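Local coordinates for protein similar to metal-dependent hydrolase (Staphylococcus aureus subsp. aureus Mu50, PDB 3ESH), which is probably a metal-dependent hydrolase of the metallo-beta-lactamase superfamily, its substrate not established, at residues 106-110 with 185-190; 129-135 with 163-168. One frame throughout, in Å; residues are numbered along the deposited sequence.

Contact 1: residues 106-110 with 185-190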
loop_
_atom_site.group_PDB
_atom_site.type_symbol
_atom_site.label_atom_id
_atom_site.label_comp_id
_atom_site.label_asym_id
_atom_site.label_seq_id
_atom_site.Cartn_x
_atom_site.Cartn_y
_atom_site.Cartn_z
HETATM N N MSE A 106 -22.887 4.065 -14.743
HETATM C CA MSE A 106 -22.751 5.103 -13.728
HETATM C C MSE A 106 -21.297 5.563 -13.537
HETATM O O MSE A 106 -20.396 4.751 -13.418
HETATM C CB MSE A 106 -23.287 4.597 -12.385
HETATM C CG MSE A 106 -24.677 4.026 -12.401
HETATM SE SE MSE A 106 -26.028 5.381 -12.815
HETATM C CE MSE A 106 -25.768 6.421 -11.250
ATOM N N THR A 107 -21.076 6.873 -13.531
ATOM C CA THR A 107 -19.741 7.407 -13.314
ATOM C C THR A 107 -19.449 7.252 -11.823
ATOM O O THR A 107 -18.324 6.973 -11.432
ATOM C CB THR A 107 -19.671 8.897 -13.678
ATOM O OG1 THR A 107 -20.423 9.657 -12.725
ATOM C CG2 THR A 107 -20.246 9.123 -15.053
ATOM N N HIS A 108 -20.490 7.436 -11.014
ATOM C CA HIS A 108 -20.424 7.280 -9.568
ATOM C C HIS A 108 -21.841 7.311 -8.991
ATOM O O HIS A 108 -22.762 7.697 -9.675
ATOM C CB HIS A 108 -19.509 8.337 -8.930
ATOM C CG HIS A 108 -19.958 9.750 -9.131
ATOM N ND1 HIS A 108 -20.214 10.280 -10.377
ATOM C CD2 HIS A 108 -20.121 10.761 -8.248
ATOM C CE1 HIS A 108 -20.511 11.557 -10.257
ATOM N NE2 HIS A 108 -20.461 11.879 -8.973
HETATM N N MSE A 109 -22.004 6.889 -7.740
HETATM C CA MSE A 109 -23.324 6.781 -7.104
HETATM C C MSE A 109 -23.829 7.908 -6.194
HETATM O O MSE A 109 -24.735 7.700 -5.388
HETATM C CB MSE A 109 -23.406 5.455 -6.344
HETATM C CG MSE A 109 -23.318 4.228 -7.226
HETATM SE SE MSE A 109 -24.850 3.994 -8.453
HETATM C CE MSE A 109 -26.188 3.890 -7.059
ATOM N N HIS A 110 -23.254 9.099 -6.332
ATOM C CA HIS A 110 -23.711 10.238 -5.534
ATOM C C HIS A 110 -25.191 10.501 -5.893
ATOM O O HIS A 110 -25.645 10.124 -6.979
ATOM C CB HIS A 110 -22.818 11.449 -5.822
ATOM C CG HIS A 110 -21.465 11.351 -5.192
ATOM N ND1 HIS A 110 -20.451 12.243 -5.463
ATOM C CD2 HIS A 110 -20.964 10.479 -4.288
ATOM C CE1 HIS A 110 -19.387 11.922 -4.752
ATOM N NE2 HIS A 110 -19.670 10.857 -4.030
ATOM N N HIS A 185 -12.616 12.139 -7.542
ATOM C CA HIS A 185 -13.848 12.705 -6.994
ATOM C C HIS A 185 -14.444 11.708 -6.024
ATOM O O HIS A 185 -14.998 12.052 -4.981
ATOM C CB HIS A 185 -14.863 12.940 -8.110
ATOM C CG HIS A 185 -16.180 13.456 -7.626
ATOM N ND1 HIS A 185 -16.377 14.769 -7.261
ATOM C CD2 HIS A 185 -17.363 12.827 -7.421
ATOM C CE1 HIS A 185 -17.623 14.928 -6.855
ATOM N NE2 HIS A 185 -18.243 13.766 -6.941
ATOM N N SER A 186 -14.318 10.449 -6.399
ATOM C CA SER A 186 -14.847 9.349 -5.617
ATOM C C SER A 186 -13.790 8.260 -5.681
ATOM O O SER A 186 -13.024 8.216 -6.626
ATOM C CB SER A 186 -16.134 8.863 -6.281
ATOM O OG SER A 186 -16.847 8.045 -5.412
ATOM N N PHE A 187 -13.733 7.376 -4.697
ATOM C CA PHE A 187 -12.727 6.334 -4.780
ATOM C C PHE A 187 -13.021 5.446 -5.965
ATOM O O PHE A 187 -12.105 4.905 -6.583
ATOM C CB PHE A 187 -12.685 5.458 -3.538
ATOM C CG PHE A 187 -11.573 4.457 -3.570
ATOM C CD1 PHE A 187 -10.268 4.846 -3.273
ATOM C CD2 PHE A 187 -11.807 3.154 -3.989
ATOM C CE1 PHE A 187 -9.215 3.955 -3.399
ATOM C CE2 PHE A 187 -10.764 2.255 -4.118
ATOM C CZ PHE A 187 -9.463 2.651 -3.829
ATOM N N GLY A 188 -14.297 5.299 -6.292
ATOM C CA GLY A 188 -14.671 4.452 -7.406
ATOM C C GLY A 188 -15.134 5.214 -8.624
ATOM O O GLY A 188 -15.685 4.624 -9.554
ATOM N N HIS A 189 -14.899 6.522 -8.648
ATOM C CA HIS A 189 -15.334 7.327 -9.776
ATOM C C HIS A 189 -14.818 6.787 -11.099
ATOM O O HIS A 189 -13.666 6.356 -11.204
ATOM C CB HIS A 189 -14.900 8.771 -9.589
ATOM C CG HIS A 189 -15.417 9.694 -10.649
ATOM N ND1 HIS A 189 -14.855 9.773 -11.902
ATOM C CD2 HIS A 189 -16.443 10.577 -10.633
ATOM C CE1 HIS A 189 -15.509 10.672 -12.619
ATOM N NE2 HIS A 189 -16.474 11.173 -11.871
ATOM N N THR A 190 -15.688 6.840 -12.110
ATOM C CA THR A 190 -15.413 6.327 -13.445
ATOM C C THR A 190 -15.677 7.338 -14.573
ATOM O O THR A 190 -16.566 8.181 -14.477
ATOM C CB THR A 190 -16.281 5.041 -13.690
ATOM O OG1 THR A 190 -15.970 4.055 -12.697
ATOM C CG2 THR A 190 -16.035 4.449 -15.073
HETATM O O HOH W 1 -18.953 3.473 -11.284
#
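His108 lies against two histidines of 185-190: the CD2 corner of His189 sits over one face of its ring, offset toward the rim, while its own CD2 approaches the edge of the His185 ring, with 3.5 Å between the two CD2 atoms. The His108 and His185 planes stand 83° apart; those of His108 and His189 are 43° apart, an oblique meeting. CG of His108 is held between its backbone N and carbonyl carbon (chi1 62°), which brings the ring to both partners. His110 and His185 come from opposite directions and meet rim to rim, His110 ND1 lying 3.1 Å from His185 NE2 near the edges of both rings. Beside this cluster of four imidazoles the backbones are joined by one hydrogen bond, from Thr190 N to Thr107 O (2.7 Å), with the donor in the carbonyl plane. The same oxygen receives a CA-H...O contact from His189 CA and hovers over a face of the His189 ring. A water donates to Met106 O and makes a weak hydrogen bond with Thr190 OG1. Residues beyond the two segments hold polar ends: His185 ND1 bonds Asp223, probably a second-shell residue, His189 ND1 bonds Ser182, and Ser186 OG bonds Glu137. Donor atoms of His110, His185 and Asp206 converge in a way consistent with an unoccupied metal site; His108, His110 and His113 fit the superfamily's HxHxDH metal-binding motif and are probably ligands here. The contact is wholly buried, joining the loop between strand 103-105 and helix 111-114, with His110 as that helix's N-cap residue, to the loop leading from strand 177-181 into strand 190-196, while helix 135-142 touches both loops.

Contact 2: residues 129-135 with 163-168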
loop_
_atom_site.group_PDB
_atom_site.type_symbol
_atom_site.label_atom_id
_atom_site.label_comp_id
_atom_site.label_asym_id
_atom_site.label_seq_id
_atom_site.Cartn_x
_atom_site.Cartn_y
_atom_site.Cartn_z
ATOM N N ALA A 129 -32.799 -2.729 -18.179
ATOM C CA ALA A 129 -31.409 -2.312 -18.309
ATOM C C ALA A 129 -30.417 -2.938 -17.348
ATOM O O ALA A 129 -30.703 -3.134 -16.164
ATOM C CB ALA A 129 -31.306 -0.788 -18.209
ATOM N N ILE A 130 -29.246 -3.261 -17.881
ATOM C CA ILE A 130 -28.170 -3.803 -17.078
ATOM C C ILE A 130 -27.500 -2.561 -16.479
ATOM O O ILE A 130 -27.254 -1.589 -17.194
ATOM C CB ILE A 130 -27.155 -4.570 -17.959
ATOM C CG1 ILE A 130 -27.765 -5.899 -18.399
ATOM C CG2 ILE A 130 -25.851 -4.779 -17.210
ATOM C CD1 ILE A 130 -26.899 -6.679 -19.359
ATOM N N HIS A 131 -27.231 -2.577 -15.178
ATOM C CA HIS A 131 -26.597 -1.439 -14.527
ATOM C C HIS A 131 -25.136 -1.731 -14.194
ATOM O O HIS A 131 -24.816 -2.694 -13.499
ATOM C CB HIS A 131 -27.379 -1.040 -13.275
ATOM C CG HIS A 131 -28.760 -0.528 -13.568
ATOM N ND1 HIS A 131 -29.299 0.565 -12.925
ATOM C CD2 HIS A 131 -29.685 -0.931 -14.469
ATOM C CE1 HIS A 131 -30.499 0.817 -13.424
ATOM N NE2 HIS A 131 -30.754 -0.073 -14.358
ATOM N N VAL A 132 -24.251 -0.881 -14.706
ATOM C CA VAL A 132 -22.809 -1.037 -14.518
ATOM C C VAL A 132 -22.205 -0.022 -13.561
ATOM O O VAL A 132 -22.355 1.194 -13.747
ATOM C CB VAL A 132 -22.113 -0.938 -15.877
ATOM C CG1 VAL A 132 -20.660 -1.285 -15.764
ATOM C CG2 VAL A 132 -22.806 -1.863 -16.852
ATOM N N VAL A 133 -21.525 -0.522 -12.536
ATOM C CA VAL A 133 -20.877 0.332 -11.545
ATOM C C VAL A 133 -19.500 -0.218 -11.196
ATOM O O VAL A 133 -19.273 -1.423 -11.222
ATOM C CB VAL A 133 -21.695 0.427 -10.220
ATOM C CG1 VAL A 133 -21.089 1.474 -9.306
ATOM C CG2 VAL A 133 -23.154 0.743 -10.516
ATOM N N GLN A 134 -18.568 0.674 -10.889
ATOM C CA GLN A 134 -17.234 0.251 -10.511
ATOM C C GLN A 134 -17.463 -0.454 -9.161
ATOM O O GLN A 134 -18.271 -0.005 -8.334
ATOM C CB GLN A 134 -16.309 1.480 -10.437
ATOM C CG GLN A 134 -15.564 1.717 -9.133
ATOM C CD GLN A 134 -14.388 0.809 -8.948
ATOM O OE1 GLN A 134 -13.749 0.395 -9.904
ATOM N NE2 GLN A 134 -14.077 0.515 -7.708
ATOM N N GLN A 135 -16.776 -1.575 -8.957
ATOM C CA GLN A 135 -16.954 -2.377 -7.745
ATOM C C GLN A 135 -16.737 -1.667 -6.408
ATOM O O GLN A 135 -17.512 -1.877 -5.466
ATOM C CB GLN A 135 -16.084 -3.631 -7.828
ATOM C CG GLN A 135 -16.155 -4.554 -6.646
ATOM C CD GLN A 135 -15.684 -5.955 -6.983
ATOM O OE1 GLN A 135 -14.775 -6.148 -7.796
ATOM N NE2 GLN A 135 -16.295 -6.946 -6.352
ATOM N N LYS A 163 -29.881 -6.597 -11.960
ATOM C CA LYS A 163 -29.085 -6.758 -13.164
ATOM C C LYS A 163 -27.798 -5.942 -13.076
ATOM O O LYS A 163 -27.336 -5.367 -14.064
ATOM C CB LYS A 163 -29.898 -6.332 -14.389
ATOM C CG LYS A 163 -31.231 -7.045 -14.520
ATOM C CD LYS A 163 -31.759 -6.954 -15.938
ATOM C CE LYS A 163 -33.142 -7.570 -16.044
ATOM N NZ LYS A 163 -34.141 -6.847 -15.187
ATOM N N LEU A 164 -27.221 -5.922 -11.880
ATOM C CA LEU A 164 -25.994 -5.177 -11.618
ATOM C C LEU A 164 -24.733 -5.925 -12.037
ATOM O O LEU A 164 -24.551 -7.089 -11.698
ATOM C CB LEU A 164 -25.908 -4.849 -10.131
ATOM C CG LEU A 164 -24.732 -3.968 -9.722
ATOM C CD1 LEU A 164 -25.100 -2.502 -9.964
ATOM C CD2 LEU A 164 -24.400 -4.181 -8.255
ATOM N N ILE A 165 -23.869 -5.254 -12.792
ATOM C CA ILE A 165 -22.601 -5.838 -13.224
ATOM C C ILE A 165 -21.508 -4.906 -12.671
ATOM O O ILE A 165 -21.615 -3.683 -12.798
ATOM C CB ILE A 165 -22.484 -5.907 -14.772
ATOM C CG1 ILE A 165 -23.468 -6.932 -15.330
ATOM C CG2 ILE A 165 -21.061 -6.279 -15.180
ATOM C CD1 ILE A 165 -23.204 -8.367 -14.876
ATOM N N LEU A 166 -20.479 -5.480 -12.054
ATOM C CA LEU A 166 -19.398 -4.705 -11.481
ATOM C C LEU A 166 -18.103 -4.886 -12.243
ATOM O O LEU A 166 -17.834 -5.959 -12.779
ATOM C CB LEU A 166 -19.160 -5.109 -10.029
ATOM C CG LEU A 166 -20.357 -4.911 -9.115
ATOM C CD1 LEU A 166 -20.155 -5.650 -7.826
ATOM C CD2 LEU A 166 -20.572 -3.440 -8.886
ATOM N N PHE A 167 -17.304 -3.821 -12.277
ATOM C CA PHE A 167 -16.008 -3.853 -12.938
ATOM C C PHE A 167 -14.969 -3.174 -12.026
ATOM O O PHE A 167 -15.308 -2.320 -11.186
ATOM C CB PHE A 167 -16.098 -3.158 -14.311
ATOM C CG PHE A 167 -15.996 -1.657 -14.256
ATOM C CD1 PHE A 167 -14.790 -1.029 -14.495
ATOM C CD2 PHE A 167 -17.101 -0.885 -13.940
ATOM C CE1 PHE A 167 -14.678 0.358 -14.425
ATOM C CE2 PHE A 167 -17.013 0.494 -13.864
ATOM C CZ PHE A 167 -15.796 1.120 -14.107
ATOM N N GLU A 168 -13.708 -3.566 -12.186
ATOM C CA GLU A 168 -12.645 -2.996 -11.371
ATOM C C GLU A 168 -11.922 -1.814 -12.010
ATOM O O GLU A 168 -12.070 -0.686 -11.546
ATOM C CB GLU A 168 -11.644 -4.089 -10.969
ATOM C CG GLU A 168 -12.253 -5.096 -9.995
ATOM C CD GLU A 168 -11.281 -6.174 -9.527
ATOM O OE1 GLU A 168 -11.697 -7.009 -8.685
ATOM O OE2 GLU A 168 -10.122 -6.191 -9.992
#
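Ile165 fills both its backbone hydrogen-bonding positions with 129-135: its N donates to His131 O (2.8 Å) and its O accepts from Val133 N (3.2 Å), each donor nearly in line with the carbonyl. The ladder continues from His131 N to Lys163 O, where the donor stands 41° out of the carbonyl plane, and from Phe167 N to Val133 O. Gln135 N, the first of helix 135-142, gives its proton to Phe167 O (2.8 Å). With CG between its backbone N and carbonyl carbon (chi1 82°), Phe167 brings its ring back to Gln134, CE2 3.6 Å from Gln134 CB, while CD2 meets Val132 CG1. On the other face Leu164 CD1 touches Val133 CG2, and Trp138 covers both residues. Lys163 NZ is satisfied by Glu127 O. Gln135 OE1 and Glu168 OE1, two acceptors 3.3 Å apart, are not bonded to each other; Gln135 NE2 donates to Arg231 O and Glu234 of a second subunit, and Glu168 OE1 forms a salt bridge with Arg231 of that subunit. Parallel strands 130-134 and 164-167, connected through helix 135-142, form a beta-alpha-beta unit, with 164-167 outermost in one sheet of the alpha-beta/beta-alpha sandwich characteristic of metallo-beta-lactamases.

The centre of contact 1 lies about 9 Å from that of the chain, the centre of contact 2 about 16 Å. Contact 1 is an entirely buried loop-to-loop meeting; contact 2 pairs two strands at the border of a sheet, mostly buried but with Lys163 exposed, and also faces a second subunit. Imidazoles dominate the first, with a lone backbone hydrogen bond across it, whereas five backbone bonds and aliphatic side chains hold the second. The two meet directly. Met106 N probably bonds Val132 O, and Thr190 packs on Gln134 and Phe167, where the two sheets approach each other. Strand 130-134 belongs to contact 2 and touches contact 1; helix 135-142, which follows it, packs on both.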